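Local coordinates for protein tylactone synthase starter module and modules 1 & 2 (Streptomyces fradiae, PDB 2Z5L) that probably reduces a beta-keto group of a growing polyketide with NADPH, as the first ketoreductase of the tylosin synthase, helping to set the chirality of the resulting alcohol, at residues 383-392 with 424-433. Numbering follows the deposited sequence.
Sequences LDAFVLFSSV and PATSVAWGLW
Strands 386-391 and 426-430 run parallel, the axes of the two short segments diverging by 34°, and backbone hydrogen bonds alternate along them: Thr426 N to Phe386 O, Leu388 N to Thr426 O (2.8 Å, 169° at the hydrogen), Val428 N to Leu388 O and Ser390 N to Val428 O. Trp430 N to Ser390 O is weak at 3.3 Å, but Val392 N then gives a shorter, bent bond to Trp430 O at 2.7 Å.

At the start of the strands the Pro424 ring packs on the chain before strand 386-391, its CG 3.7 Å from Leu383 O and its CB against the Asp384 carbonyl. Nearby, a water accepts from Phe386 N and hydrogen-bonds Thr426 OG1. On the face carrying Val387, Phe389 and Val428, the Phe389 ring lies nearly parallel to the five-membered ring of Trp430 (planes at 25°), yet centroids 5.0 Å apart show that they are slid past each other and barely overlap. Phe389 CD2 comes within 3.3 Å of Trp430 NE1. Val428 CG1 covers one face of the Trp430 ring and Trp433 NE1 the opposite face, both set toward its rim. The other side of the sheet is polar here: Ser390 CB comes 3.8 Å from Ser427 OG, and both hydroxyls bond Asp412 OD1, tying the two strands to one carboxylate of helix 402-419.

That helix links the strands as the crossover of a beta-alpha-beta unit in the Rossmann-type KR domain. Strand 338-341 pairs with the far edge of 386-391, while Leu464 of helix 457-470 packs on Val387 and Phe389, and Ala460 on Trp430.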
loop_
_atom_site.group_PDB
_atom_site.type_symbol
_atom_site.label_atom_id
_atom_site.label_comp_id
_atom_site.label_asym_id
_atom_site.label_seq_id
_atom_site.Cartn_x
_atom_site.Cartn_y
_atom_site.Cartn_z
ATOM N N LEU A 383 -12.657 -18.046 13.733
ATOM C CA LEU A 383 -11.763 -17.497 12.711
ATOM C C LEU A 383 -10.299 -17.583 13.139
ATOM O O LEU A 383 -9.912 -16.999 14.143
ATOM C CB LEU A 383 -12.128 -16.034 12.434
ATOM C CG LEU A 383 -11.340 -15.292 11.353
ATOM C CD1 LEU A 383 -11.639 -15.900 9.994
ATOM C CD2 LEU A 383 -11.727 -13.816 11.371
ATOM N N ASP A 384 -9.482 -18.311 12.390
ATOM C CA ASP A 384 -8.075 -18.415 12.744
ATOM C C ASP A 384 -7.194 -18.045 11.560
ATOM O O ASP A 384 -5.989 -18.291 11.571
ATOM C CB ASP A 384 -7.736 -19.835 13.187
ATOM C CG ASP A 384 -7.723 -20.804 12.035
ATOM O OD1 ASP A 384 -8.784 -20.988 11.408
ATOM O OD2 ASP A 384 -6.649 -21.371 11.746
ATOM N N ALA A 385 -7.796 -17.468 10.527
ATOM C CA ALA A 385 -7.039 -17.071 9.352
ATOM C C ALA A 385 -7.723 -15.920 8.623
ATOM O O ALA A 385 -8.895 -16.001 8.260
ATOM C CB ALA A 385 -6.861 -18.255 8.431
ATOM N N PHE A 386 -6.967 -14.846 8.429
ATOM C CA PHE A 386 -7.437 -13.642 7.757
ATOM C C PHE A 386 -6.328 -13.265 6.762
ATOM O O PHE A 386 -5.338 -12.612 7.117
ATOM C CB PHE A 386 -7.625 -12.541 8.803
ATOM C CG PHE A 386 -8.529 -11.423 8.372
ATOM C CD1 PHE A 386 -9.910 -11.562 8.421
ATOM C CD2 PHE A 386 -7.994 -10.217 7.931
ATOM C CE1 PHE A 386 -10.747 -10.507 8.040
ATOM C CE2 PHE A 386 -8.823 -9.160 7.549
ATOM C CZ PHE A 386 -10.201 -9.304 7.602
ATOM N N VAL A 387 -6.494 -13.679 5.514
ATOM C CA VAL A 387 -5.491 -13.423 4.497
ATOM C C VAL A 387 -5.865 -12.335 3.504
ATOM O O VAL A 387 -6.909 -12.395 2.842
ATOM C CB VAL A 387 -5.196 -14.718 3.725
ATOM C CG1 VAL A 387 -3.949 -14.557 2.887
ATOM C CG2 VAL A 387 -5.043 -15.861 4.704
ATOM N N LEU A 388 -5.001 -11.336 3.392
ATOM C CA LEU A 388 -5.255 -10.251 2.466
ATOM C C LEU A 388 -4.230 -10.317 1.355
ATOM O O LEU A 388 -3.026 -10.479 1.601
ATOM C CB LEU A 388 -5.196 -8.895 3.184
ATOM C CG LEU A 388 -6.112 -8.714 4.410
ATOM C CD1 LEU A 388 -5.862 -7.359 5.020
ATOM C CD2 LEU A 388 -7.585 -8.848 4.028
ATOM N N PHE A 389 -4.724 -10.225 0.125
ATOM C CA PHE A 389 -3.866 -10.259 -1.061
ATOM C C PHE A 389 -3.525 -8.836 -1.453
ATOM O O PHE A 389 -4.326 -8.131 -2.056
ATOM C CB PHE A 389 -4.580 -10.962 -2.218
ATOM C CG PHE A 389 -4.567 -12.449 -2.104
ATOM C CD1 PHE A 389 -5.195 -13.077 -1.034
ATOM C CD2 PHE A 389 -3.920 -13.228 -3.054
ATOM C CE1 PHE A 389 -5.182 -14.464 -0.909
ATOM C CE2 PHE A 389 -3.903 -14.614 -2.935
ATOM C CZ PHE A 389 -4.539 -15.234 -1.857
ATOM N N SER A 390 -2.323 -8.422 -1.077
ATOM C CA SER A 390 -1.840 -7.097 -1.374
ATOM C C SER A 390 -1.045 -7.169 -2.679
ATOM O O SER A 390 -1.080 -8.171 -3.389
ATOM C CB SER A 390 -0.962 -6.600 -0.216
ATOM O OG SER A 390 -0.626 -5.243 -0.379
ATOM N N SER A 391 -0.333 -6.092 -2.975
ATOM C CA SER A 391 0.484 -5.970 -4.175
ATOM C C SER A 391 1.786 -5.264 -3.792
ATOM O O SER A 391 1.802 -4.417 -2.893
ATOM C CB SER A 391 -0.255 -5.138 -5.229
ATOM O OG SER A 391 0.570 -4.914 -6.362
ATOM N N VAL A 392 2.865 -5.610 -4.485
ATOM C CA VAL A 392 4.172 -5.005 -4.235
ATOM C C VAL A 392 4.116 -3.519 -4.606
ATOM O O VAL A 392 4.966 -2.722 -4.194
ATOM C CB VAL A 392 5.277 -5.696 -5.072
ATOM C CG1 VAL A 392 5.077 -5.386 -6.538
ATOM C CG2 VAL A 392 6.654 -5.250 -4.597
ATOM N N PRO A 424 -6.254 -12.570 14.226
ATOM C CA PRO A 424 -5.492 -13.221 13.154
ATOM C C PRO A 424 -5.500 -12.355 11.896
ATOM O O PRO A 424 -6.475 -11.642 11.634
ATOM C CB PRO A 424 -6.233 -14.544 12.971
ATOM C CG PRO A 424 -7.655 -14.155 13.241
ATOM C CD PRO A 424 -7.532 -13.266 14.466
ATOM N N ALA A 425 -4.411 -12.406 11.134
ATOM C CA ALA A 425 -4.296 -11.627 9.906
ATOM C C ALA A 425 -2.924 -11.802 9.267
ATOM O O ALA A 425 -1.913 -11.869 9.961
ATOM C CB ALA A 425 -4.549 -10.137 10.198
ATOM N N THR A 426 -2.902 -11.869 7.940
ATOM C CA THR A 426 -1.670 -12.022 7.167
ATOM C C THR A 426 -1.860 -11.215 5.872
ATOM O O THR A 426 -2.895 -11.335 5.212
ATOM C CB THR A 426 -1.422 -13.503 6.790
ATOM O OG1 THR A 426 -1.561 -14.332 7.950
ATOM C CG2 THR A 426 -0.032 -13.679 6.219
ATOM N N SER A 427 -0.871 -10.401 5.504
ATOM C CA SER A 427 -0.962 -9.586 4.290
ATOM C C SER A 427 0.248 -9.818 3.395
ATOM O O SER A 427 1.382 -9.534 3.786
ATOM C CB SER A 427 -1.060 -8.096 4.650
ATOM O OG SER A 427 -1.217 -7.290 3.494
ATOM N N VAL A 428 0.010 -10.340 2.194
ATOM C CA VAL A 428 1.101 -10.622 1.264
ATOM C C VAL A 428 1.098 -9.669 0.073
ATOM O O VAL A 428 0.115 -9.581 -0.655
ATOM C CB VAL A 428 1.023 -12.070 0.735
ATOM C CG1 VAL A 428 2.259 -12.383 -0.082
ATOM C CG2 VAL A 428 0.889 -13.049 1.894
ATOM N N ALA A 429 2.208 -8.962 -0.112
ATOM C CA ALA A 429 2.363 -8.019 -1.213
ATOM C C ALA A 429 2.911 -8.779 -2.421
ATOM O O ALA A 429 4.124 -8.880 -2.617
ATOM C CB ALA A 429 3.315 -6.887 -0.813
ATOM N N TRP A 430 2.003 -9.304 -3.236
ATOM C CA TRP A 430 2.378 -10.095 -4.395
ATOM C C TRP A 430 3.066 -9.322 -5.501
ATOM O O TRP A 430 2.972 -8.096 -5.588
ATOM C CB TRP A 430 1.145 -10.806 -4.965
ATOM C CG TRP A 430 0.523 -11.770 -4.003
ATOM C CD1 TRP A 430 -0.540 -11.534 -3.171
ATOM C CD2 TRP A 430 0.988 -13.091 -3.687
ATOM N NE1 TRP A 430 -0.753 -12.617 -2.358
ATOM C CE2 TRP A 430 0.172 -13.581 -2.644
ATOM C CE3 TRP A 430 2.024 -13.895 -4.170
ATOM C CZ2 TRP A 430 0.350 -14.844 -2.082
ATOM C CZ3 TRP A 430 2.207 -15.168 -3.606
ATOM C CH2 TRP A 430 1.378 -15.620 -2.569
ATOM N N GLY A 431 3.775 -10.072 -6.332
ATOM C CA GLY A 431 4.462 -9.511 -7.476
ATOM C C GLY A 431 3.594 -9.945 -8.636
ATOM O O GLY A 431 2.404 -10.196 -8.435
ATOM N N LEU A 432 4.165 -10.050 -9.828
ATOM C CA LEU A 432 3.410 -10.476 -11.005
ATOM C C LEU A 432 2.977 -11.931 -10.895
ATOM O O LEU A 432 3.788 -12.796 -10.560
ATOM C CB LEU A 432 4.259 -10.311 -12.261
ATOM C CG LEU A 432 4.685 -8.884 -12.593
ATOM C CD1 LEU A 432 5.648 -8.883 -13.795
ATOM C CD2 LEU A 432 3.449 -8.079 -12.895
ATOM N N TRP A 433 1.704 -12.196 -11.188
ATOM C CA TRP A 433 1.160 -13.555 -11.127
ATOM C C TRP A 433 1.187 -14.317 -12.442
ATOM O O TRP A 433 0.650 -13.863 -13.455
ATOM C CB TRP A 433 -0.279 -13.545 -10.609
ATOM C CG TRP A 433 -0.369 -13.713 -9.126
ATOM C CD1 TRP A 433 0.055 -12.830 -8.176
ATOM C CD2 TRP A 433 -0.894 -14.844 -8.422
ATOM N NE1 TRP A 433 -0.175 -13.341 -6.919
ATOM C CE2 TRP A 433 -0.754 -14.576 -7.041
ATOM C CE3 TRP A 433 -1.465 -16.060 -8.821
ATOM C CZ2 TRP A 433 -1.166 -15.475 -6.059
ATOM C CZ3 TRP A 433 -1.875 -16.955 -7.841
ATOM C CH2 TRP A 433 -1.721 -16.657 -6.475
HETATM O O HOH W 1 -4.115 -14.976 9.143
#